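Local coordinates for hypothetical protein PA5026 (Pseudomonas aeruginosa, PDB 1SH8) that is of unknown function but is probably a thioesterase of the hotdog-fold superfamily, at residues A[115-127]-A[138-150]. Sequence-based numbering, arbitrary orientation.
Sequences AGERGKAEYSLEL and AESAALYQLRSHA
From Ala-121 with Leu-146 to Leu-127 with Ser-140, four hydrogen-bonded antiparallel pairs zip strand 120-127 to strand 138-148, their segment axes running at 155°, and Ser-148 N to Gly-119 O (3.0 Å) extends the ladder into the turn after helix 105-118. On the inner face the rings of Tyr-123 and Tyr-144 lie nearly parallel (19°) but slid apart, so that Tyr-144 CB, rather than its ring, sits over the Tyr-123 face, 3.7 Å from the centroid. A chi1 of 60° swings the Tyr-123 ring across the neighbouring strand to reach it. Leu-125 CD1 meets Tyr-144 CE2 at 3.8 Å, and Ala-115 CB touches Leu-146 CD2. Both phenol hydroxyls are held by backbone carbonyls, Tyr-123 OH by Gly-65 O and Tyr-144 OH by Glu-62 O. On the other, more exposed face, Arg-147 NH1 donates to Gln-145 OE1 (2.6 Å), while the Lys-120 chain runs alongside Arg-147, its CD at the guanidinium edge. Water links Glu-122 OE2 to Gln-145 NE2, weakly at the amide. This hairpin, with strand 138-148 central between 120-130 and 78-89 and its apolar face packed on helix 64-72, belongs to the curved antiparallel sheet of the hotdog fold.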
ATOM      1  N   ALA A 115       1.015 -26.050   4.715  1.00 16.22           N
ATOM      2  CA  ALA A 115      -0.018 -25.585   3.793  1.00 15.82           C
ATOM      3  C   ALA A 115      -0.646 -26.797   3.108  1.00 16.97           C
ATOM      4  O   ALA A 115      -1.848 -26.822   2.834  1.00 17.36           O
ATOM      5  CB  ALA A 115       0.580 -24.646   2.753  1.00 14.91           C
ATOM      6  N   GLY A 116       0.175 -27.803   2.835  1.00 17.42           N
ATOM      7  CA  GLY A 116      -0.332 -28.998   2.193  1.00 20.67           C
ATOM      8  C   GLY A 116      -1.217 -29.819   3.111  1.00 21.46           C
ATOM      9  O   GLY A 116      -2.272 -30.301   2.696  1.00 22.31           O
ATOM     10  N   GLU A 117      -0.799 -29.964   4.365  1.00 22.64           N
ATOM     11  CA  GLU A 117      -1.555 -30.751   5.335  1.00 23.87           C
ATOM     12  C   GLU A 117      -2.735 -30.026   5.972  1.00 23.39           C
ATOM     13  O   GLU A 117      -3.765 -30.642   6.256  1.00 23.36           O
ATOM     14  CB  GLU A 117      -0.632 -31.245   6.450  1.00 25.47           C
ATOM     15  CG  GLU A 117       0.580 -32.019   5.977  1.00 30.62           C
ATOM     16  CD  GLU A 117       1.363 -32.621   7.131  1.00 33.74           C
ATOM     17  OE1 GLU A 117       1.425 -31.980   8.204  1.00 36.20           O
ATOM     18  OE2 GLU A 117       1.926 -33.726   6.962  1.00 36.05           O
ATOM     19  N   ARG A 118      -2.593 -28.725   6.199  1.00 22.47           N
ATOM     20  CA  ARG A 118      -3.657 -27.964   6.840  1.00 22.42           C
ATOM     21  C   ARG A 118      -4.399 -26.982   5.950  1.00 20.26           C
ATOM     22  O   ARG A 118      -5.400 -26.401   6.368  1.00 20.32           O
ATOM     23  CB  ARG A 118      -3.087 -27.251   8.063  1.00 26.00           C
ATOM     24  CG  ARG A 118      -2.530 -28.234   9.072  1.00 31.91           C
ATOM     25  CD  ARG A 118      -1.794 -27.558  10.208  1.00 38.51           C
ATOM     26  NE  ARG A 118      -1.291 -28.547  11.162  1.00 44.16           N
ATOM     27  CZ  ARG A 118      -0.425 -29.515  10.862  1.00 46.19           C
ATOM     28  NH1 ARG A 118       0.049 -29.637   9.626  1.00 46.83           N
ATOM     29  NH2 ARG A 118      -0.036 -30.368  11.800  1.00 47.93           N
ATOM     30  N   GLY A 119      -3.919 -26.799   4.727  1.00 17.49           N
ATOM     31  CA  GLY A 119      -4.588 -25.889   3.817  1.00 16.62           C
ATOM     32  C   GLY A 119      -4.048 -24.470   3.822  1.00 16.18           C
ATOM     33  O   GLY A 119      -4.309 -23.707   2.892  1.00 15.03           O
ATOM     34  N   LYS A 120      -3.305 -24.108   4.865  1.00 15.02           N
ATOM     35  CA  LYS A 120      -2.730 -22.769   4.957  1.00 15.03           C
ATOM     36  C   LYS A 120      -1.554 -22.738   5.928  1.00 14.66           C
ATOM     37  O   LYS A 120      -1.465 -23.564   6.850  1.00 14.81           O
ATOM     38  CB  LYS A 120      -3.785 -21.757   5.409  1.00 15.78           C
ATOM     39  CG  LYS A 120      -4.260 -21.949   6.838  1.00 19.59           C
ATOM     40  CD  LYS A 120      -5.283 -20.886   7.218  1.00 25.45           C
ATOM     41  CE  LYS A 120      -5.760 -21.059   8.652  1.00 28.03           C
ATOM     42  NZ  LYS A 120      -6.711 -19.979   9.044  1.00 31.87           N
ATOM     43  N   ALA A 121      -0.655 -21.781   5.709  1.00 12.61           N
ATOM     44  CA  ALA A 121       0.533 -21.603   6.538  1.00 11.14           C
ATOM     45  C   ALA A 121       0.939 -20.140   6.440  1.00 11.98           C
ATOM     46  O   ALA A 121       0.903 -19.560   5.356  1.00 13.48           O
ATOM     47  CB  ALA A 121       1.657 -22.488   6.039  1.00 10.20           C
ATOM     48  N   GLU A 122       1.328 -19.545   7.561  1.00 11.11           N
ATOM     49  CA  GLU A 122       1.720 -18.137   7.565  1.00  9.88           C
ATOM     50  C   GLU A 122       3.226 -17.929   7.533  1.00  9.74           C
ATOM     51  O   GLU A 122       3.987 -18.709   8.097  1.00  8.65           O
ATOM     52  CB  GLU A 122       1.227 -17.422   8.827  1.00 12.86           C
ATOM     53  CG  GLU A 122      -0.242 -17.516   9.169  1.00 16.74           C
ATOM     54  CD  GLU A 122      -0.547 -16.800  10.483  1.00 18.42           C
ATOM     55  OE1 GLU A 122       0.331 -16.811  11.384  1.00 18.82           O
ATOM     56  OE2 GLU A 122      -1.654 -16.238  10.623  1.00 19.20           O
ATOM     57  N   TYR A 123       3.649 -16.859   6.871  1.00  8.44           N
ATOM     58  CA  TYR A 123       5.056 -16.487   6.857  1.00  8.00           C
ATOM     59  C   TYR A 123       5.100 -14.961   6.911  1.00  8.10           C
ATOM     60  O   TYR A 123       4.232 -14.279   6.358  1.00  8.19           O
ATOM     61  CB  TYR A 123       5.807 -17.048   5.631  1.00  7.72           C
ATOM     62  CG  TYR A 123       5.322 -16.621   4.259  1.00  8.78           C
ATOM     63  CD1 TYR A 123       5.954 -15.588   3.557  1.00  8.84           C
ATOM     64  CD2 TYR A 123       4.271 -17.292   3.635  1.00  9.02           C
ATOM     65  CE1 TYR A 123       5.550 -15.242   2.261  1.00  8.72           C
ATOM     66  CE2 TYR A 123       3.857 -16.953   2.342  1.00  9.27           C
ATOM     67  CZ  TYR A 123       4.501 -15.932   1.663  1.00  9.31           C
ATOM     68  OH  TYR A 123       4.088 -15.616   0.385  1.00 10.17           O
ATOM     69  N   SER A 124       6.079 -14.424   7.627  1.00  8.08           N
ATOM     70  CA  SER A 124       6.203 -12.979   7.748  1.00  7.34           C
ATOM     71  C   SER A 124       7.514 -12.492   7.146  1.00  8.00           C
ATOM     72  O   SER A 124       8.471 -13.259   7.004  1.00  7.95           O
ATOM     73  CB  SER A 124       6.127 -12.565   9.218  1.00  8.36           C
ATOM     74  OG  SER A 124       7.143 -13.199   9.974  1.00  9.49           O
ATOM     75  N   LEU A 125       7.538 -11.215   6.774  1.00  6.35           N
ATOM     76  CA  LEU A 125       8.732 -10.602   6.208  1.00  6.48           C
ATOM     77  C   LEU A 125       8.895  -9.229   6.855  1.00  6.87           C
ATOM     78  O   LEU A 125       7.921  -8.484   7.000  1.00  6.50           O
ATOM     79  CB  LEU A 125       8.597 -10.438   4.686  1.00  6.92           C
ATOM     80  CG  LEU A 125       8.411 -11.696   3.822  1.00  6.02           C
ATOM     81  CD1 LEU A 125       8.156 -11.294   2.370  1.00  7.28           C
ATOM     82  CD2 LEU A 125       9.643 -12.579   3.915  1.00  7.50           C
ATOM     83  N   GLU A 126      10.122  -8.922   7.266  1.00  6.75           N
ATOM     84  CA  GLU A 126      10.462  -7.632   7.871  1.00  7.21           C
ATOM     85  C   GLU A 126      11.568  -7.103   6.973  1.00  7.41           C
ATOM     86  O   GLU A 126      12.714  -7.549   7.052  1.00  7.74           O
ATOM     87  CB  GLU A 126      10.954  -7.825   9.306  1.00  8.21           C
ATOM     88  CG  GLU A 126       9.866  -8.347  10.230  1.00 10.04           C
ATOM     89  CD  GLU A 126      10.378  -8.636  11.620  1.00 13.54           C
ATOM     90  OE1 GLU A 126      10.572  -7.684  12.402  1.00 15.69           O
ATOM     91  OE2 GLU A 126      10.595  -9.826  11.920  1.00 15.46           O
ATOM     92  N   LEU A 127      11.208  -6.147   6.122  1.00  6.43           N
ATOM     93  CA  LEU A 127      12.122  -5.619   5.123  1.00  7.06           C
ATOM     94  C   LEU A 127      12.492  -4.152   5.222  1.00  7.19           C
ATOM     95  O   LEU A 127      11.804  -3.360   5.863  1.00  8.19           O
ATOM     96  CB  LEU A 127      11.513  -5.852   3.738  1.00  6.81           C
ATOM     97  CG  LEU A 127      10.791  -7.185   3.508  1.00  8.55           C
ATOM     98  CD1 LEU A 127      10.184  -7.198   2.111  1.00  9.03           C
ATOM     99  CD2 LEU A 127      11.762  -8.342   3.685  1.00  9.07           C
ATOM    100  N   ALA A 138      12.360   3.406   4.094  1.00  6.13           N
ATOM    101  CA  ALA A 138      11.143   2.871   4.695  1.00  6.35           C
ATOM    102  C   ALA A 138      11.414   1.449   5.165  1.00  6.92           C
ATOM    103  O   ALA A 138      12.313   0.782   4.656  1.00  6.76           O
ATOM    104  CB  ALA A 138      10.005   2.879   3.681  1.00  6.07           C
ATOM    105  N   GLU A 139      10.635   0.995   6.139  1.00  6.38           N
ATOM    106  CA  GLU A 139      10.776  -0.349   6.676  1.00  7.46           C
ATOM    107  C   GLU A 139       9.388  -0.945   6.854  1.00  8.10           C
ATOM    108  O   GLU A 139       8.479  -0.278   7.348  1.00  8.52           O
ATOM    109  CB  GLU A 139      11.528  -0.298   8.010  1.00  8.64           C
ATOM    110  CG  GLU A 139      12.958   0.195   7.853  1.00  7.82           C
ATOM    111  CD  GLU A 139      13.729   0.220   9.158  1.00 11.98           C
ATOM    112  OE1 GLU A 139      13.474   1.119   9.991  1.00 10.89           O
ATOM    113  OE2 GLU A 139      14.593  -0.665   9.351  1.00 12.22           O
ATOM    114  N   SER A 140       9.227  -2.201   6.449  1.00  7.38           N
ATOM    115  CA  SER A 140       7.930  -2.867   6.544  1.00  6.94           C
ATOM    116  C   SER A 140       7.956  -4.176   7.327  1.00  6.64           C
ATOM    117  O   SER A 140       9.000  -4.808   7.488  1.00  6.41           O
ATOM    118  CB  SER A 140       7.388  -3.158   5.138  1.00  7.76           C
ATOM    119  OG  SER A 140       8.222  -4.086   4.457  1.00  8.51           O
ATOM    120  N   ALA A 141       6.783  -4.569   7.805  1.00  7.03           N
ATOM    121  CA  ALA A 141       6.594  -5.823   8.528  1.00  6.37           C
ATOM    122  C   ALA A 141       5.260  -6.334   7.992  1.00  6.55           C
ATOM    123  O   ALA A 141       4.252  -5.625   8.059  1.00  6.91           O
ATOM    124  CB  ALA A 141       6.515  -5.573  10.037  1.00  6.91           C
ATOM    125  N   ALA A 142       5.248  -7.548   7.451  1.00  6.16           N
ATOM    126  CA  ALA A 142       4.019  -8.085   6.877  1.00  5.89           C
ATOM    127  C   ALA A 142       3.777  -9.559   7.158  1.00  6.66           C
ATOM    128  O   ALA A 142       4.720 -10.339   7.304  1.00  7.29           O
ATOM    129  CB  ALA A 142       4.026  -7.859   5.380  1.00  7.01           C
ATOM    130  N   LEU A 143       2.499  -9.926   7.218  1.00  6.64           N
ATOM    131  CA  LEU A 143       2.087 -11.304   7.458  1.00  6.42           C
ATOM    132  C   LEU A 143       1.368 -11.807   6.217  1.00  7.01           C
ATOM    133  O   LEU A 143       0.399 -11.197   5.762  1.00  6.67           O
ATOM    134  CB  LEU A 143       1.137 -11.391   8.657  1.00  5.73           C
ATOM    135  CG  LEU A 143       0.612 -12.784   9.028  1.00  7.58           C
ATOM    136  CD1 LEU A 143       1.763 -13.689   9.466  1.00  6.69           C
ATOM    137  CD2 LEU A 143      -0.411 -12.660  10.142  1.00  6.45           C
ATOM    138  N   TYR A 144       1.858 -12.918   5.679  1.00  7.34           N
ATOM    139  CA  TYR A 144       1.285 -13.542   4.493  1.00  7.70           C
ATOM    140  C   TYR A 144       0.795 -14.926   4.850  1.00  8.29           C
ATOM    141  O   TYR A 144       1.206 -15.515   5.850  1.00  7.88           O
ATOM    142  CB  TYR A 144       2.341 -13.696   3.395  1.00  7.07           C
ATOM    143  CG  TYR A 144       2.898 -12.399   2.889  1.00  7.56           C
ATOM    144  CD1 TYR A 144       2.293 -11.725   1.824  1.00  7.99           C
ATOM    145  CD2 TYR A 144       4.018 -11.819   3.493  1.00  7.70           C
ATOM    146  CE1 TYR A 144       2.793 -10.498   1.371  1.00  7.83           C
ATOM    147  CE2 TYR A 144       4.524 -10.595   3.049  1.00  7.42           C
ATOM    148  CZ  TYR A 144       3.903  -9.944   1.990  1.00  8.52           C
ATOM    149  OH  TYR A 144       4.384  -8.727   1.566  1.00  9.60           O
ATOM    150  N   GLN A 145      -0.072 -15.453   4.003  1.00  9.04           N
ATOM    151  CA  GLN A 145      -0.585 -16.787   4.196  1.00 10.47           C
ATOM    152  C   GLN A 145      -0.405 -17.523   2.873  1.00 10.37           C
ATOM    153  O   GLN A 145      -0.695 -16.968   1.810  1.00 10.94           O
ATOM    154  CB  GLN A 145      -2.067 -16.720   4.555  1.00 13.55           C
ATOM    155  CG  GLN A 145      -2.507 -17.720   5.593  1.00 19.50           C
ATOM    156  CD  GLN A 145      -3.967 -17.559   5.943  1.00 18.97           C
ATOM    157  OE1 GLN A 145      -4.840 -17.818   5.122  1.00 20.48           O
ATOM    158  NE2 GLN A 145      -4.239 -17.114   7.163  1.00 21.81           N
ATOM    159  N   LEU A 146       0.122 -18.742   2.938  1.00 10.24           N
ATOM    160  CA  LEU A 146       0.279 -19.583   1.752  1.00 10.83           C
ATOM    161  C   LEU A 146      -0.950 -20.487   1.860  1.00 11.39           C
ATOM    162  O   LEU A 146      -1.120 -21.187   2.861  1.00 11.43           O
ATOM    163  CB  LEU A 146       1.560 -20.425   1.836  1.00 10.55           C
ATOM    164  CG  LEU A 146       1.846 -21.347   0.647  1.00 12.56           C
ATOM    165  CD1 LEU A 146       2.098 -20.513  -0.610  1.00 11.38           C
ATOM    166  CD2 LEU A 146       3.055 -22.223   0.955  1.00 12.47           C
ATOM    167  N   ARG A 147      -1.814 -20.465   0.851  1.00 10.26           N
ATOM    168  CA  ARG A 147      -3.033 -21.262   0.908  1.00 12.29           C
ATOM    169  C   ARG A 147      -3.185 -22.209  -0.260  1.00 13.22           C
ATOM    170  O   ARG A 147      -2.758 -21.911  -1.371  1.00 12.10           O
ATOM    171  CB  ARG A 147      -4.258 -20.343   0.945  1.00 12.69           C
ATOM    172  CG  ARG A 147      -4.262 -19.343   2.095  1.00 15.20           C
ATOM    173  CD  ARG A 147      -5.472 -18.429   2.011  1.00 18.02           C
ATOM    174  NE  ARG A 147      -6.733 -19.167   2.065  1.00 21.86           N
ATOM    175  CZ  ARG A 147      -7.262 -19.684   3.173  1.00 24.57           C
ATOM    176  NH1 ARG A 147      -6.647 -19.549   4.341  1.00 24.35           N
ATOM    177  NH2 ARG A 147      -8.414 -20.338   3.113  1.00 25.54           N
ATOM    178  N   SER A 148      -3.799 -23.357  -0.009  1.00 14.59           N
ATOM    179  CA  SER A 148      -4.035 -24.302  -1.085  1.00 16.26           C
ATOM    180  C   SER A 148      -5.402 -23.960  -1.660  1.00 16.35           C
ATOM    181  O   SER A 148      -6.256 -23.398  -0.972  1.00 14.38           O
ATOM    182  CB  SER A 148      -4.024 -25.742  -0.561  1.00 18.02           C
ATOM    183  OG  SER A 148      -5.038 -25.942   0.404  1.00 23.93           O
ATOM    184  N   HIS A 149      -5.605 -24.266  -2.933  1.00 17.77           N
ATOM    185  CA  HIS A 149      -6.888 -23.995  -3.557  1.00 19.10           C
ATOM    186  C   HIS A 149      -7.896 -25.012  -3.035  1.00 20.81           C
ATOM    187  O   HIS A 149      -7.590 -26.197  -2.918  1.00 22.89           O
ATOM    188  CB  HIS A 149      -6.766 -24.107  -5.079  1.00 19.09           C
ATOM    189  CG  HIS A 149      -6.003 -22.983  -5.706  1.00 18.60           C
ATOM    190  ND1 HIS A 149      -6.547 -21.731  -5.898  1.00 17.48           N
ATOM    191  CD2 HIS A 149      -4.736 -22.921  -6.179  1.00 17.73           C
ATOM    192  CE1 HIS A 149      -5.648 -20.946  -6.466  1.00 19.07           C
ATOM    193  NE2 HIS A 149      -4.540 -21.644  -6.647  1.00 18.65           N
ATOM    194  N   ALA A 150      -9.092 -24.547  -2.697  1.00 22.55           N
ATOM    195  CA  ALA A 150     -10.123 -25.445  -2.200  1.00 24.89           C
ATOM    196  C   ALA A 150     -10.771 -26.133  -3.395  1.00 26.10           C
ATOM    197  O   ALA A 150     -10.723 -25.628  -4.519  1.00 26.03           O
ATOM    198  CB  ALA A 150     -11.170 -24.670  -1.409  1.00 25.67           C
TER
HETATM  199  O   HOH W   1      -8.898 -20.041   6.345  1.00 42.03           O
HETATM  200  O   HOH W   2      -3.537 -14.950   9.238  1.00 35.64           O
HETATM  201  O   HOH W   3       7.401  -6.528   4.973  1.00  9.44           O